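Local atomic coordinates of Exo-poly-alpha-D-galacturonosidase (Thermotoga maritima, PDB entry 3JUR), a protein that probably hydrolyses polygalacturonate chains of pectin as a heat-active exo-acting glycosidase of family 28. Residues D[45-50]-D[60-65]; D[358-363]-D[369-374]. All coordinates share one frame; numbering follows the deposited sequence.

Contact 1: D[45-50]-D[60-65]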
loop_
_atom_site.group_PDB
_atom_site.type_symbol
_atom_site.label_atom_id
_atom_site.label_comp_id
_atom_site.label_asym_id
_atom_site.label_seq_id
_atom_site.Cartn_x
_atom_site.Cartn_y
_atom_site.Cartn_z
ATOM N N GLU D 45 -49.438 -30.888 -28.418
ATOM C CA GLU D 45 -49.456 -31.780 -29.584
ATOM C C GLU D 45 -48.882 -31.121 -30.831
ATOM O O GLU D 45 -48.340 -31.801 -31.709
ATOM C CB GLU D 45 -50.880 -32.266 -29.874
ATOM C CG GLU D 45 -51.398 -33.296 -28.888
ATOM C CD GLU D 45 -50.714 -34.645 -29.040
ATOM O OE1 GLU D 45 -50.918 -35.315 -30.078
ATOM O OE2 GLU D 45 -49.982 -35.040 -28.111
ATOM N N SER D 46 -49.019 -29.802 -30.908
ATOM C CA SER D 46 -48.457 -29.029 -32.005
ATOM C C SER D 46 -46.950 -29.227 -32.070
ATOM O O SER D 46 -46.411 -29.520 -33.137
ATOM C CB SER D 46 -48.801 -27.549 -31.852
ATOM O OG SER D 46 -50.209 -27.377 -31.819
ATOM N N PHE D 47 -46.285 -29.086 -30.922
ATOM C CA PHE D 47 -44.849 -29.331 -30.819
ATOM C C PHE D 47 -44.498 -30.761 -31.207
ATOM O O PHE D 47 -43.568 -30.983 -31.984
ATOM C CB PHE D 47 -44.326 -29.024 -29.406
ATOM C CG PHE D 47 -44.098 -27.562 -29.151
ATOM C CD1 PHE D 47 -42.941 -26.941 -29.596
ATOM C CD2 PHE D 47 -45.051 -26.802 -28.483
ATOM C CE1 PHE D 47 -42.731 -25.583 -29.376
ATOM C CE2 PHE D 47 -44.852 -25.452 -28.260
ATOM C CZ PHE D 47 -43.683 -24.838 -28.705
ATOM N N LYS D 48 -45.253 -31.718 -30.671
ATOM C CA LYS D 48 -44.955 -33.135 -30.862
ATOM C C LYS D 48 -45.071 -33.539 -32.336
ATOM O O LYS D 48 -44.211 -34.247 -32.857
ATOM C CB LYS D 48 -45.864 -33.999 -29.981
ATOM C CG LYS D 48 -45.269 -35.345 -29.587
ATOM C CD LYS D 48 -46.305 -36.461 -29.632
ATOM C CE LYS D 48 -46.309 -37.148 -31.001
ATOM N NZ LYS D 48 -47.522 -37.994 -31.278
ATOM N N ARG D 49 -46.121 -33.068 -33.006
ATOM C CA ARG D 49 -46.347 -33.397 -34.411
ATOM C C ARG D 49 -45.343 -32.687 -35.324
ATOM O O ARG D 49 -44.890 -33.256 -36.317
ATOM C CB ARG D 49 -47.776 -33.053 -34.820
ATOM C CG ARG D 49 -48.475 -34.147 -35.608
ATOM C CD ARG D 49 -49.759 -33.628 -36.257
ATOM N NE ARG D 49 -50.479 -32.708 -35.374
ATOM C CZ ARG D 49 -51.308 -31.751 -35.788
ATOM N NH1 ARG D 49 -51.538 -31.564 -37.084
ATOM N NH2 ARG D 49 -51.903 -30.973 -34.896
ATOM N N ALA D 50 -44.989 -31.450 -34.972
ATOM C CA ALA D 50 -44.004 -30.680 -35.737
ATOM C C ALA D 50 -42.613 -31.307 -35.682
ATOM O O ALA D 50 -41.921 -31.370 -36.698
ATOM C CB ALA D 50 -43.962 -29.240 -35.264
ATOM N N GLY D 60 -34.285 -30.771 -39.036
ATOM C CA GLY D 60 -34.455 -29.409 -39.524
ATOM C C GLY D 60 -34.833 -28.445 -38.420
ATOM O O GLY D 60 -34.652 -28.750 -37.238
ATOM N N ARG D 61 -35.368 -27.289 -38.818
ATOM C CA ARG D 61 -35.714 -26.203 -37.901
ATOM C C ARG D 61 -37.220 -26.122 -37.648
ATOM O O ARG D 61 -38.021 -26.156 -38.586
ATOM C CB ARG D 61 -35.197 -24.848 -38.428
ATOM C CG ARG D 61 -33.693 -24.819 -38.795
ATOM C CD ARG D 61 -33.195 -23.432 -39.258
ATOM N NE ARG D 61 -33.860 -22.959 -40.478
ATOM C CZ ARG D 61 -33.437 -23.182 -41.725
ATOM N NH1 ARG D 61 -32.332 -23.881 -41.963
ATOM N NH2 ARG D 61 -34.126 -22.694 -42.745
ATOM N N LEU D 62 -37.593 -26.025 -36.374
ATOM C CA LEU D 62 -38.978 -25.771 -35.978
ATOM C C LEU D 62 -39.098 -24.302 -35.582
ATOM O O LEU D 62 -38.505 -23.865 -34.595
ATOM C CB LEU D 62 -39.404 -26.699 -34.823
ATOM C CG LEU D 62 -40.723 -26.456 -34.061
ATOM C CD1 LEU D 62 -41.922 -26.286 -34.990
ATOM C CD2 LEU D 62 -40.996 -27.559 -33.050
ATOM N N ILE D 63 -39.863 -23.545 -36.361
ATOM C CA ILE D 63 -40.019 -22.116 -36.112
ATOM C C ILE D 63 -41.212 -21.844 -35.194
ATOM O O ILE D 63 -42.351 -22.193 -35.512
ATOM C CB ILE D 63 -40.118 -21.306 -37.440
ATOM C CG1 ILE D 63 -38.786 -21.373 -38.201
ATOM C CG2 ILE D 63 -40.504 -19.845 -37.171
ATOM C CD1 ILE D 63 -38.902 -21.075 -39.682
ATOM N N VAL D 64 -40.919 -21.244 -34.044
ATOM C CA VAL D 64 -41.932 -20.761 -33.113
ATOM C C VAL D 64 -41.996 -19.238 -33.260
ATOM O O VAL D 64 -41.114 -18.532 -32.759
ATOM C CB VAL D 64 -41.588 -21.129 -31.638
ATOM C CG1 VAL D 64 -42.697 -20.684 -30.696
ATOM C CG2 VAL D 64 -41.322 -22.623 -31.490
ATOM N N PRO D 65 -43.034 -18.726 -33.945
ATOM C CA PRO D 65 -43.116 -17.294 -34.237
ATOM C C PRO D 65 -43.589 -16.454 -33.042
ATOM O O PRO D 65 -43.739 -16.981 -31.931
ATOM C CB PRO D 65 -44.137 -17.233 -35.381
ATOM C CG PRO D 65 -45.016 -18.412 -35.171
ATOM C CD PRO D 65 -44.203 -19.467 -34.466
#
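Residues 45-50 of helix 44-57 run nearly antiparallel to strand 60-64, at 160° between their directions with the axes 10.2 Å apart, and the two backbones come nearest where Ala-50 faces Leu-62. Helix 44-57 joins strand 27-29 to strand 60-64, which pair in parallel near the start of a right-handed parallel beta-helix, the fold of glycosyl hydrolase family 28. The contact illustrates how a helix packs on a strand of such a coil through apolar side chains; no hydrogen bond joins these two segments.

Leu-62 is the hub. Its chi1 of 169° directs CG away from the backbone N, and chi2 then turns the two methyls toward the helix: CD1 meets Ala-50 CB at 3.6 Å, while CD2 reaches Phe-47 CD1 at 4.0 Å and stays 4.1 Å from Ala-50 CB. The small alanine lets the strand's leucine settle close to the helix at this turn. One turn earlier the gap is bridged from the helix side instead. The CG of Phe-47 is swung beside its own backbone N, and the side chain crosses those of Leu-62 and Val-64 at about a right angle, their methyls meeting the ring obliquely.

All four of these residues are buried. Leu-82 of strand 80-84 touches Phe-47, Leu-62 and Val-64, while Thr-71 and Ile-74 of strand 68-75 also touch the phenylalanine. On the strand's other side, Arg-61 forms a salt bridge with Glu-27, tying strand 60-64 to its parallel neighbour by charge as well as by backbone bonds. The far end of the helix-strand seam is closed by Val-64, whose CG2 rests 3.9 Å from Phe-47 CE1.

Contact 2: D[358-363]-D[369-374]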
loop_
_atom_site.group_PDB
_atom_site.type_symbol
_atom_site.label_atom_id
_atom_site.label_comp_id
_atom_site.label_asym_id
_atom_site.label_seq_id
_atom_site.Cartn_x
_atom_site.Cartn_y
_atom_site.Cartn_z
ATOM N N ILE D 358 -13.058 -21.783 -0.968
ATOM C CA ILE D 358 -12.833 -23.221 -1.120
ATOM C C ILE D 358 -13.202 -23.889 0.192
ATOM O O ILE D 358 -12.633 -23.571 1.245
ATOM C CB ILE D 358 -11.385 -23.570 -1.538
ATOM C CG1 ILE D 358 -11.000 -22.805 -2.810
ATOM C CG2 ILE D 358 -11.235 -25.096 -1.749
ATOM C CD1 ILE D 358 -9.567 -23.034 -3.267
ATOM N N ASN D 359 -14.183 -24.782 0.125
ATOM C CA ASN D 359 -14.770 -25.389 1.321
ATOM C C ASN D 359 -14.854 -26.911 1.206
ATOM O O ASN D 359 -15.525 -27.439 0.296
ATOM C CB ASN D 359 -16.162 -24.792 1.573
ATOM C CG ASN D 359 -16.789 -25.280 2.869
ATOM O OD1 ASN D 359 -16.114 -25.856 3.731
ATOM N ND2 ASN D 359 -18.091 -25.051 3.013
ATOM N N LEU D 360 -14.171 -27.610 2.114
ATOM C CA LEU D 360 -14.215 -29.074 2.120
ATOM C C LEU D 360 -15.117 -29.614 3.228
ATOM O O LEU D 360 -15.057 -30.800 3.557
ATOM C CB LEU D 360 -12.810 -29.686 2.204
ATOM C CG LEU D 360 -12.020 -29.870 0.907
ATOM C CD1 LEU D 360 -11.654 -28.537 0.250
ATOM C CD2 LEU D 360 -10.772 -30.711 1.175
ATOM N N ARG D 361 -15.960 -28.739 3.777
ATOM C CA ARG D 361 -16.902 -29.101 4.841
ATOM C C ARG D 361 -18.350 -28.803 4.448
ATOM O O ARG D 361 -19.169 -28.469 5.302
ATOM C CB ARG D 361 -16.573 -28.351 6.130
ATOM C CG ARG D 361 -15.246 -28.712 6.746
ATOM C CD ARG D 361 -14.763 -27.575 7.608
ATOM N NE ARG D 361 -13.306 -27.487 7.595
ATOM C CZ ARG D 361 -12.600 -26.578 8.260
ATOM N NH1 ARG D 361 -13.215 -25.661 9.001
ATOM N NH2 ARG D 361 -11.272 -26.592 8.186
ATOM N N TYR D 362 -18.652 -28.928 3.162
ATOM C CA TYR D 362 -19.980 -28.640 2.632
ATOM C C TYR D 362 -21.099 -29.415 3.339
ATOM O O TYR D 362 -21.007 -30.637 3.494
ATOM C CB TYR D 362 -20.015 -28.932 1.135
ATOM C CG TYR D 362 -21.301 -28.511 0.488
ATOM C CD1 TYR D 362 -21.559 -27.163 0.228
ATOM C CD2 TYR D 362 -22.272 -29.451 0.147
ATOM C CE1 TYR D 362 -22.743 -26.763 -0.354
ATOM C CE2 TYR D 362 -23.463 -29.057 -0.448
ATOM C CZ TYR D 362 -23.685 -27.712 -0.698
ATOM O OH TYR D 362 -24.854 -27.308 -1.286
ATOM N N ASP D 363 -22.143 -28.689 3.746
ATOM C CA ASP D 363 -23.295 -29.224 4.520
ATOM C C ASP D 363 -22.918 -29.857 5.870
ATOM O O ASP D 363 -23.746 -30.521 6.497
ATOM C CB ASP D 363 -24.140 -30.221 3.698
ATOM C CG ASP D 363 -25.094 -29.541 2.712
ATOM O OD1 ASP D 363 -25.172 -28.298 2.680
ATOM O OD2 ASP D 363 -25.779 -30.266 1.959
ATOM N N TYR D 369 -14.667 -40.821 2.059
ATOM C CA TYR D 369 -14.166 -40.515 0.716
ATOM C C TYR D 369 -13.610 -39.096 0.615
ATOM O O TYR D 369 -14.307 -38.165 0.210
ATOM C CB TYR D 369 -15.251 -40.784 -0.333
ATOM C CG TYR D 369 -15.857 -42.169 -0.225
ATOM C CD1 TYR D 369 -15.284 -43.259 -0.878
ATOM C CD2 TYR D 369 -16.997 -42.392 0.552
ATOM C CE1 TYR D 369 -15.839 -44.548 -0.761
ATOM C CE2 TYR D 369 -17.554 -43.657 0.671
ATOM C CZ TYR D 369 -16.974 -44.731 0.015
ATOM O OH TYR D 369 -17.539 -45.978 0.142
ATOM N N LEU D 370 -12.339 -38.950 0.993
ATOM C CA LEU D 370 -11.670 -37.653 1.040
ATOM C C LEU D 370 -11.446 -37.099 -0.373
ATOM O O LEU D 370 -10.848 -37.770 -1.212
ATOM C CB LEU D 370 -10.347 -37.747 1.818
ATOM C CG LEU D 370 -10.396 -38.118 3.310
ATOM C CD1 LEU D 370 -9.044 -38.632 3.808
ATOM C CD2 LEU D 370 -10.895 -36.957 4.177
ATOM N N PRO D 371 -11.955 -35.885 -0.648
ATOM C CA PRO D 371 -11.815 -35.300 -1.986
ATOM C C PRO D 371 -10.423 -34.722 -2.237
ATOM O O PRO D 371 -9.807 -34.153 -1.331
ATOM C CB PRO D 371 -12.868 -34.189 -1.999
ATOM C CG PRO D 371 -13.067 -33.827 -0.575
ATOM C CD PRO D 371 -12.754 -35.032 0.255
ATOM N N VAL D 372 -9.933 -34.877 -3.460
ATOM C CA VAL D 372 -8.665 -34.277 -3.844
ATOM C C VAL D 372 -8.975 -32.873 -4.354
ATOM O O VAL D 372 -9.693 -32.721 -5.338
ATOM C CB VAL D 372 -7.939 -35.111 -4.938
ATOM C CG1 VAL D 372 -6.636 -34.428 -5.359
ATOM C CG2 VAL D 372 -7.667 -36.541 -4.451
ATOM N N VAL D 373 -8.472 -31.852 -3.659
ATOM C CA VAL D 373 -8.688 -30.455 -4.068
ATOM C C VAL D 373 -7.331 -29.775 -4.181
ATOM O O VAL D 373 -6.674 -29.486 -3.166
ATOM C CB VAL D 373 -9.628 -29.673 -3.098
ATOM C CG1 VAL D 373 -9.890 -28.260 -3.613
ATOM C CG2 VAL D 373 -10.965 -30.412 -2.910
ATOM N N ARG D 374 -6.899 -29.560 -5.425
ATOM C CA ARG D 374 -5.577 -28.992 -5.711
ATOM C C ARG D 374 -5.493 -28.260 -7.049
ATOM O O ARG D 374 -6.380 -28.394 -7.904
ATOM C CB ARG D 374 -4.478 -30.060 -5.611
ATOM C CG ARG D 374 -4.936 -31.466 -5.931
ATOM C CD ARG D 374 -4.503 -31.983 -7.288
ATOM N NE ARG D 374 -3.231 -32.699 -7.214
ATOM C CZ ARG D 374 -2.941 -33.824 -7.866
ATOM N NH1 ARG D 374 -3.832 -34.410 -8.656
ATOM N NH2 ARG D 374 -1.747 -34.375 -7.721
#
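The ends of Leu-360 and Val-373 meet head-on, joining two segments only a few residues apart in sequence without one hydrogen bond between them. The closest approach is 3.7 Å, from Leu-360 CD1 to Val-373 CG2, and the same valine methyl also has Leu-360 CG at 4.0 Å. Val-373 uses its two branches for different partners. With CG1 anti to the backbone N (chi1 -176°) and CG2 anti to the carbonyl carbon, it offers CG2 to Leu-360 and CG1 to Ile-358, whose CG2 lies 3.9 Å from that CG1 as the two side chains run alongside in opposing senses. Leu-360 CD2, also beside Val-373 CG2, reaches Pro-371 CG at 4.2 Å.

Such inward-facing aliphatic residues are the core of a parallel beta-helix, here within its glycosyl hydrolase family 28 region. Strand 357-359 and strand 372-379 belong to different faces of the coil, and the chain between them makes the turn from one to the other. Val-400 of strand 400-406 touches both Ile-358 and Leu-360, and Met-338 of strand 337-349 touches Val-373.

Where strand 357-359 gives way to the turn, Asn-359 folds back in an Asx turn: its OD1 accepts a hydrogen bond from the backbone N of Arg-361 at 2.9 Å, with the donor well above the carbonyl plane, 59° out of it. Arg-361 itself forms a salt bridge with Glu-420 through NH2, which also donates to the carbonyl O of Gly-394.

The centres of contact 1 and contact 2 lie 45 Å apart, on opposite sides of the chain's centre, and their nearest atoms are about 33 Å from each other. They come in series: 45-50 with 60-65 closes long before 358-363 with 369-374 opens. Strands 60-64 and 372-379 nevertheless both take part in the parallel pairing that stacks successive coils along the beta-helix. Strand 357-359 lies in a separate sheet, so contact 2 joins two sheets across the interior, whereas contact 1 seats a helix against an early strand. Both add local apolar packing at distant points of a fold whose coils are paired by backbone hydrogen bonds.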